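Long-range contacts in L-ornithine N(5)-monooxygenase (Pseudomonas aeruginosa, PDB 3S5W), which uses FAD, NADPH and molecular oxygen to hydroxylate the side-chain amine of L-ornithine, the first step towards the hydroxamate groups of the siderophore pyoverdin: residues Q161-S169 against L177-V185; G205-Y213 against D367-Y375. All coordinates share one frame; numbering follows the deposited sequence.

Contact 1. Residues Q161-S169 against L177-V185; sequences QVEALRVIS and LVRTTRALV. With PO4 (phosphate ion), chain D.
Leu165 to Ser169 pair with Leu177 to Thr181 as antiparallel strands whose axes come within 4.6 Å. Leu165 with Thr181, Val167 with Arg179 and Ser169 with Leu177 are hydrogen-bonded pairs, each closed by two N-H...O=C bonds; Val167 N to Arg179 O, at 2.8 Å, is nearly straight. Arg166-Thr180 and Ile168-Val178, the non-hydrogen-bonded pairs, alternate with them.

The face shared by Leu165, Val167 and Thr181 is apolar at its Leu165 end and turns polar towards Ser169 and Arg179. Val167 and Thr181, branched at CB as suits extended backbone, set CG2 against CG2 at 3.8 Å; Leu165 CD1 meets Leu184 CB at 3.9 Å, the leucines crossing at about a right angle. One rotation (chi1 -172°, OG1 opposite the backbone N) serves both groups of Thr181: CG2 faces Val167, and OG1 donates a hydrogen bond to Ala183 O at 2.7 Å.

Arg179 stretches out from CG to NE; NE and NH2 donate hydrogen bonds to O2 and O4 of a phosphate ion, probably from the crystallisation liquor, its phosphorus in the guanidinium plane. Arg145 binds the same ion. Arg179 NH1 gives a 2.8 Å bond to a water that donates to Val167 O and Ser169 OG; Glu148 forms a salt bridge with NH1 and a hydrogen bond with Ser169 OG. On the other face, Val178 CG1 lies over one face of the Arg166 guanidinium, toward its rim; Glu154 holds that group by a salt bridge.

The strands form a beta hairpin, extended by strand 148-158 within the mixed sheet containing strand 30-36.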
# COMPACT_ATOMS: atom_id res chain seq x y z
N GLN A 161 11.42 9.27 -32.93
CA GLN A 161 11.90 9.05 -31.56
C GLN A 161 10.96 9.65 -30.48
O GLN A 161 10.44 10.76 -30.65
CB GLN A 161 13.32 9.62 -31.37
CG GLN A 161 14.30 9.42 -32.54
CD GLN A 161 15.07 8.11 -32.51
OE1 GLN A 161 14.49 7.02 -32.53
NE2 GLN A 161 16.40 8.22 -32.47
N VAL A 162 10.76 8.92 -29.39
CA VAL A 162 9.99 9.41 -28.24
C VAL A 162 10.87 10.37 -27.42
O VAL A 162 11.70 9.93 -26.63
CB VAL A 162 9.48 8.25 -27.35
CG1 VAL A 162 8.58 8.78 -26.24
CG2 VAL A 162 8.73 7.22 -28.18
N GLU A 163 10.69 11.67 -27.63
CA GLU A 163 11.52 12.69 -26.98
C GLU A 163 10.90 13.22 -25.70
O GLU A 163 11.56 13.89 -24.92
CB GLU A 163 11.77 13.88 -27.92
CG GLU A 163 12.42 13.54 -29.28
CD GLU A 163 13.86 13.06 -29.18
OE1 GLU A 163 14.46 13.09 -28.08
OE2 GLU A 163 14.40 12.63 -30.23
N ALA A 164 9.61 12.98 -25.51
CA ALA A 164 8.90 13.45 -24.33
C ALA A 164 7.62 12.64 -24.15
O ALA A 164 7.23 11.86 -25.03
CB ALA A 164 8.62 14.96 -24.42
N LEU A 165 6.97 12.81 -23.01
CA LEU A 165 5.76 12.08 -22.72
C LEU A 165 4.66 13.06 -22.44
O LEU A 165 4.90 14.10 -21.84
CB LEU A 165 5.97 11.12 -21.52
CG LEU A 165 6.94 9.95 -21.71
CD1 LEU A 165 7.29 9.35 -20.34
CD2 LEU A 165 6.39 8.87 -22.66
N ARG A 166 3.47 12.72 -22.90
CA ARG A 166 2.28 13.50 -22.62
C ARG A 166 1.58 12.84 -21.45
O ARG A 166 1.24 11.65 -21.53
CB ARG A 166 1.33 13.52 -23.83
CG ARG A 166 1.80 14.36 -25.00
CD ARG A 166 1.11 13.93 -26.34
NE ARG A 166 -0.35 13.84 -26.22
CZ ARG A 166 -1.18 14.88 -26.30
NH1 ARG A 166 -0.71 16.10 -26.53
NH2 ARG A 166 -2.49 14.71 -26.17
N VAL A 167 1.37 13.59 -20.37
CA VAL A 167 0.67 13.06 -19.21
C VAL A 167 -0.73 13.67 -19.19
O VAL A 167 -0.87 14.88 -19.09
CB VAL A 167 1.44 13.38 -17.88
CG1 VAL A 167 0.69 12.81 -16.65
CG2 VAL A 167 2.90 12.88 -17.94
N ILE A 168 -1.74 12.81 -19.29
CA ILE A 168 -3.12 13.25 -19.34
C ILE A 168 -3.78 13.01 -17.98
O ILE A 168 -3.86 11.88 -17.51
CB ILE A 168 -3.95 12.48 -20.45
CG1 ILE A 168 -3.48 12.81 -21.88
CG2 ILE A 168 -5.42 12.86 -20.36
CD1 ILE A 168 -2.15 12.32 -22.28
N SER A 169 -4.28 14.07 -17.37
CA SER A 169 -4.95 13.94 -16.08
C SER A 169 -6.33 14.63 -16.08
O SER A 169 -6.64 15.43 -16.99
CB SER A 169 -4.05 14.48 -14.95
OG SER A 169 -3.81 15.87 -15.05
N LEU A 177 -6.35 17.83 -18.13
CA LEU A 177 -5.09 18.54 -18.19
C LEU A 177 -4.07 17.71 -18.96
O LEU A 177 -4.04 16.48 -18.84
CB LEU A 177 -4.57 18.85 -16.78
CG LEU A 177 -5.21 20.02 -15.99
CD1 LEU A 177 -6.41 19.58 -15.16
CD2 LEU A 177 -4.18 20.61 -15.04
N VAL A 178 -3.28 18.37 -19.80
CA VAL A 178 -2.25 17.68 -20.57
C VAL A 178 -0.94 18.39 -20.28
O VAL A 178 -0.86 19.62 -20.39
CB VAL A 178 -2.58 17.63 -22.12
CG1 VAL A 178 -1.46 16.98 -22.93
CG2 VAL A 178 -3.90 16.89 -22.36
N ARG A 179 0.06 17.64 -19.83
CA ARG A 179 1.38 18.19 -19.52
C ARG A 179 2.45 17.37 -20.22
O ARG A 179 2.25 16.20 -20.55
CB ARG A 179 1.66 18.18 -18.01
CG ARG A 179 0.82 19.12 -17.17
CD ARG A 179 1.30 19.00 -15.74
NE ARG A 179 0.52 19.79 -14.79
CZ ARG A 179 -0.59 19.38 -14.19
NH1 ARG A 179 -1.12 18.18 -14.45
NH2 ARG A 179 -1.20 20.18 -13.33
N THR A 180 3.61 17.98 -20.41
CA THR A 180 4.68 17.37 -21.12
C THR A 180 5.89 17.18 -20.20
O THR A 180 6.20 18.06 -19.40
CB THR A 180 5.01 18.24 -22.37
OG1 THR A 180 3.88 18.21 -23.24
CG2 THR A 180 6.18 17.69 -23.12
N THR A 181 6.57 16.04 -20.32
CA THR A 181 7.70 15.71 -19.44
C THR A 181 8.80 14.88 -20.10
O THR A 181 8.51 14.03 -20.94
CB THR A 181 7.19 14.97 -18.13
OG1 THR A 181 8.29 14.83 -17.21
CG2 THR A 181 6.63 13.59 -18.45
N ARG A 182 10.05 15.11 -19.71
CA ARG A 182 11.21 14.29 -20.14
C ARG A 182 11.30 12.90 -19.45
O ARG A 182 11.93 11.97 -19.96
CB ARG A 182 12.54 15.05 -19.90
CG ARG A 182 12.59 16.48 -20.49
CD ARG A 182 13.92 17.19 -20.21
NE ARG A 182 14.06 18.41 -21.02
CZ ARG A 182 13.71 19.64 -20.64
NH1 ARG A 182 13.18 19.86 -19.43
NH2 ARG A 182 13.90 20.67 -21.46
N ALA A 183 10.66 12.76 -18.29
CA ALA A 183 10.77 11.54 -17.48
C ALA A 183 9.52 11.38 -16.60
O ALA A 183 8.85 12.37 -16.26
CB ALA A 183 12.03 11.60 -16.61
N LEU A 184 9.23 10.13 -16.25
CA LEU A 184 8.04 9.77 -15.51
C LEU A 184 8.39 8.81 -14.37
O LEU A 184 9.20 7.90 -14.56
CB LEU A 184 7.05 9.05 -16.43
CG LEU A 184 5.66 8.68 -15.91
CD1 LEU A 184 4.74 9.89 -15.68
CD2 LEU A 184 5.02 7.72 -16.90
N VAL A 185 7.75 9.01 -13.22
CA VAL A 185 7.87 8.00 -12.14
C VAL A 185 6.46 7.54 -11.74
O VAL A 185 5.61 8.35 -11.41
CB VAL A 185 8.79 8.47 -10.97
CG1 VAL A 185 8.25 9.74 -10.31
CG2 VAL A 185 8.96 7.35 -9.91
P PO4 D . 0.70 23.46 -13.55
O1 PO4 D . 2.05 23.78 -12.95
O2 PO4 D . 0.94 22.51 -14.71
O3 PO4 D . 0.06 24.76 -14.01
O4 PO4 D . -0.25 22.84 -12.54
O HOH W 1 -1.37 16.29 -16.51

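Contact 2. Residues G205-Y213 against D367-Y375; sequences GRVFHHSQY and DAVILATGY. With NAP (NADP nicotinamide-adenine-dinucleotide phosphate), chain F.
The edge of the parallel, Rossmann-type sheet that carries NADP is formed here: strand 207-209 runs alongside strand 368-371 at 21°, and residues 372-374, just after the second strand, line the NADP pocket. Four backbone bonds knit them, Val369 N to Arg206 O, Phe208 N to Val369 O, Leu371 N to Phe208 O and His210 N to Leu371 O. In the last, 2.8 Å long, His210 N sits well above the plane of the Leu371 carbonyl, where strand 207-209 gives way to a 3-10 turn.

Side chains pack on both faces. Val207 CG1 meets Leu371 CD1 at 4.0 Å on one. On the other, Phe208 and Ile370 lie side by side, with CZ of the phenylalanine 3.6 Å from CG1 of the isoleucine. Ile370 CD1 reaches on to the edge of the Tyr213 ring, touching CE2 at 3.6 Å. All three are buried, and the isoleucine's long branch is what lets it touch both rings.

His209 carries the contact past the strand end. With CG anti to the backbone N (chi1 -179°), its imidazole extends towards residues 372-375, with Leu371 O over one ring face. Its NE2 edge points at the face of the Tyr375 ring, offset toward the rim, in a T-shaped stack, centroids 5.1 Å apart and planes at 79°. Ser211 CB also approaches the tyrosine, 3.3 Å from the buried OH, which has no polar partner in the model. Gly374, with positive phi, lets the chain pass close to the pyrophosphate, while Thr373 CA lies 3.2 Å from O4B of NADP.

Strand 228-233 flanks 368-371 through further backbone bonds, so that 368-371 lies between it and the outer strand 207-209. Helix 237-249 packs against His210, Tyr213 and Ala372, and strand 348-355 touches Val207 and Val369.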
# COMPACT_ATOMS: atom_id res chain seq x y z
N GLY A 205 -23.50 -1.79 -2.12
CA GLY A 205 -22.86 -1.08 -1.00
C GLY A 205 -22.61 -1.92 0.26
O GLY A 205 -21.83 -1.53 1.14
N ARG A 206 -23.32 -3.04 0.37
CA ARG A 206 -23.16 -4.01 1.48
C ARG A 206 -21.85 -4.83 1.44
O ARG A 206 -21.50 -5.49 2.42
CB ARG A 206 -24.37 -4.95 1.52
CG ARG A 206 -25.66 -4.17 1.83
CD ARG A 206 -26.89 -5.02 1.69
NE ARG A 206 -27.09 -5.51 0.32
CZ ARG A 206 -28.14 -6.24 -0.05
NH1 ARG A 206 -29.09 -6.52 0.85
NH2 ARG A 206 -28.25 -6.69 -1.29
N VAL A 207 -21.18 -4.81 0.30
CA VAL A 207 -19.91 -5.52 0.11
C VAL A 207 -18.85 -4.50 -0.22
O VAL A 207 -19.01 -3.71 -1.15
CB VAL A 207 -20.02 -6.58 -1.04
CG1 VAL A 207 -18.69 -7.34 -1.22
CG2 VAL A 207 -21.13 -7.58 -0.73
N PHE A 208 -17.78 -4.48 0.55
CA PHE A 208 -16.73 -3.49 0.32
C PHE A 208 -15.39 -3.98 0.77
O PHE A 208 -15.32 -4.78 1.70
CB PHE A 208 -17.06 -2.14 1.02
CG PHE A 208 -17.38 -2.24 2.48
CD1 PHE A 208 -18.68 -2.51 2.92
CD2 PHE A 208 -16.39 -2.02 3.43
CE1 PHE A 208 -18.98 -2.57 4.28
CE2 PHE A 208 -16.69 -2.08 4.80
CZ PHE A 208 -17.97 -2.34 5.22
N HIS A 209 -14.36 -3.51 0.10
CA HIS A 209 -12.98 -3.88 0.42
C HIS A 209 -12.52 -3.08 1.65
O HIS A 209 -12.99 -1.94 1.88
CB HIS A 209 -12.05 -3.65 -0.79
CG HIS A 209 -10.62 -4.04 -0.57
ND1 HIS A 209 -10.12 -5.31 -0.84
CD2 HIS A 209 -9.57 -3.32 -0.13
CE1 HIS A 209 -8.83 -5.34 -0.57
NE2 HIS A 209 -8.47 -4.14 -0.15
N HIS A 210 -11.66 -3.71 2.45
CA HIS A 210 -11.18 -3.10 3.69
C HIS A 210 -10.60 -1.70 3.45
O HIS A 210 -10.66 -0.86 4.35
CB HIS A 210 -10.14 -4.00 4.37
CG HIS A 210 -9.54 -3.39 5.60
ND1 HIS A 210 -8.28 -2.82 5.60
CD2 HIS A 210 -10.01 -3.27 6.86
CE1 HIS A 210 -8.01 -2.38 6.82
NE2 HIS A 210 -9.04 -2.63 7.60
N SER A 211 -10.01 -1.46 2.27
CA SER A 211 -9.47 -0.14 1.90
C SER A 211 -10.52 0.99 2.00
O SER A 211 -10.15 2.15 2.10
CB SER A 211 -8.84 -0.16 0.49
OG SER A 211 -9.87 -0.48 -0.47
N GLN A 212 -11.81 0.64 1.99
CA GLN A 212 -12.90 1.62 2.15
C GLN A 212 -13.65 1.51 3.48
O GLN A 212 -14.77 2.01 3.62
CB GLN A 212 -13.87 1.52 0.95
CG GLN A 212 -13.21 2.04 -0.33
CD GLN A 212 -13.00 3.55 -0.30
OE1 GLN A 212 -11.88 4.02 -0.11
NE2 GLN A 212 -14.09 4.33 -0.44
N TYR A 213 -13.02 0.87 4.46
CA TYR A 213 -13.73 0.49 5.70
C TYR A 213 -14.46 1.66 6.37
O TYR A 213 -15.67 1.59 6.64
CB TYR A 213 -12.71 -0.16 6.67
CG TYR A 213 -13.27 -0.52 8.01
CD1 TYR A 213 -13.22 0.40 9.08
CD2 TYR A 213 -13.85 -1.79 8.23
CE1 TYR A 213 -13.76 0.07 10.35
CE2 TYR A 213 -14.38 -2.13 9.50
CZ TYR A 213 -14.31 -1.19 10.55
OH TYR A 213 -14.82 -1.50 11.78
N ASP A 367 -25.43 -8.63 6.92
CA ASP A 367 -25.84 -7.28 6.65
C ASP A 367 -24.78 -6.56 5.83
O ASP A 367 -25.08 -5.66 5.05
CB ASP A 367 -26.10 -6.54 7.97
CG ASP A 367 -27.33 -7.07 8.70
OD1 ASP A 367 -27.19 -7.71 9.77
OD2 ASP A 367 -28.44 -6.86 8.20
N ALA A 368 -23.52 -6.98 6.01
CA ALA A 368 -22.38 -6.43 5.29
C ALA A 368 -21.26 -7.48 5.17
O ALA A 368 -21.18 -8.43 5.99
CB ALA A 368 -21.86 -5.14 5.99
N VAL A 369 -20.46 -7.36 4.13
CA VAL A 369 -19.31 -8.22 3.93
C VAL A 369 -18.08 -7.33 3.66
O VAL A 369 -18.04 -6.56 2.69
CB VAL A 369 -19.50 -9.25 2.79
CG1 VAL A 369 -18.25 -10.12 2.60
CG2 VAL A 369 -20.78 -10.10 2.99
N ILE A 370 -17.08 -7.45 4.52
CA ILE A 370 -15.83 -6.73 4.35
C ILE A 370 -14.81 -7.69 3.73
O ILE A 370 -14.52 -8.77 4.27
CB ILE A 370 -15.31 -6.17 5.72
CG1 ILE A 370 -16.43 -5.36 6.42
CG2 ILE A 370 -13.95 -5.43 5.56
CD1 ILE A 370 -16.05 -4.86 7.85
N LEU A 371 -14.25 -7.27 2.61
CA LEU A 371 -13.20 -8.02 1.92
C LEU A 371 -11.84 -7.51 2.40
O LEU A 371 -11.36 -6.49 1.95
CB LEU A 371 -13.35 -7.86 0.40
CG LEU A 371 -14.74 -8.22 -0.13
CD1 LEU A 371 -14.81 -7.99 -1.69
CD2 LEU A 371 -15.06 -9.65 0.19
N ALA A 372 -11.22 -8.23 3.34
CA ALA A 372 -9.91 -7.85 3.86
C ALA A 372 -8.89 -8.74 3.15
O ALA A 372 -8.13 -9.51 3.78
CB ALA A 372 -9.90 -8.03 5.40
N THR A 373 -8.87 -8.62 1.83
CA THR A 373 -8.25 -9.63 0.95
C THR A 373 -7.00 -9.09 0.27
O THR A 373 -6.44 -9.72 -0.66
CB THR A 373 -9.29 -10.19 -0.09
OG1 THR A 373 -10.03 -9.09 -0.63
CG2 THR A 373 -10.30 -11.12 0.60
N GLY A 374 -6.55 -7.90 0.70
CA GLY A 374 -5.25 -7.40 0.24
C GLY A 374 -5.27 -6.77 -1.14
O GLY A 374 -6.30 -6.31 -1.59
N TYR A 375 -4.11 -6.71 -1.80
CA TYR A 375 -3.93 -5.82 -2.97
C TYR A 375 -3.15 -6.57 -4.02
O TYR A 375 -2.40 -7.49 -3.70
CB TYR A 375 -3.18 -4.50 -2.60
CG TYR A 375 -3.91 -3.71 -1.57
CD1 TYR A 375 -3.86 -4.09 -0.22
CD2 TYR A 375 -4.70 -2.61 -1.91
CE1 TYR A 375 -4.57 -3.40 0.76
CE2 TYR A 375 -5.41 -1.89 -0.93
CZ TYR A 375 -5.32 -2.29 0.39
OH TYR A 375 -6.01 -1.63 1.34
PA NAP F . -2.54 -9.96 2.85
O1A NAP F . -1.48 -10.22 3.82
O2A NAP F . -2.17 -10.20 1.47
O5B NAP F . -3.82 -10.74 3.36
C5B NAP F . -4.75 -11.11 2.41
C4B NAP F . -5.70 -12.01 3.17
O4B NAP F . -6.76 -12.19 2.27
C3B NAP F . -5.07 -13.38 3.44
O3B NAP F . -5.68 -13.86 4.63
C2B NAP F . -5.58 -14.17 2.22
O2B NAP F . -5.76 -15.52 2.52
C1B NAP F . -6.97 -13.55 1.98
N9A NAP F . -7.38 -13.77 0.58
C8A NAP F . -6.76 -13.28 -0.55
N7A NAP F . -7.43 -13.72 -1.64
C5A NAP F . -8.44 -14.49 -1.22
C6A NAP F . -9.42 -15.21 -1.91
N6A NAP F . -9.44 -15.22 -3.23
N1A NAP F . -10.33 -15.93 -1.19
C2A NAP F . -10.33 -15.95 0.18
N3A NAP F . -9.36 -15.24 0.87
C4A NAP F . -8.43 -14.54 0.18
O3 NAP F . -3.14 -8.47 3.02
PN NAP F . -3.40 -7.48 4.30
O1N NAP F . -4.14 -6.30 3.74
O2N NAP F . -4.00 -8.19 5.48
O5D NAP F . -1.85 -7.10 4.54
C5D NAP F . -1.10 -7.02 5.74
C4D NAP F . -0.16 -5.88 5.39
O4D NAP F . 0.25 -5.07 6.45
C3D NAP F . 1.16 -6.22 4.71
O3D NAP F . 0.97 -6.87 3.47
C2D NAP F . 1.78 -4.82 4.65
O2D NAP F . 1.53 -4.06 3.47
C1D NAP F . 1.12 -4.11 5.84
P2B NAP F . -4.73 -16.69 2.08
O1X NAP F . -5.62 -17.93 2.22
O2X NAP F . -3.61 -16.58 3.09
O3X NAP F . -4.24 -16.41 0.68

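Contact 1 and contact 2 belong to two different sheets of one chain, a mixed one and a parallel one, with centres 35 Å apart and nearest atoms about 18 Å apart. They follow one another along the sequence: the hairpin of 161-169 and 177-185 closes before 205-213 begins, whereas contact 2 joins strands separated by more than 150 residues. FAD is the ligand near both. The Ser169 side chain of contact 1 lies about 7 Å from it, and that of Val167 about 4 Å from the side chain of Val150, an FAD-binding residue. In contact 2, the Tyr375 side chain comes about 3 Å from FAD and remains about 11 Å from the hydroxyornithine product, while Ala372 to Gly374 line the NADP pocket.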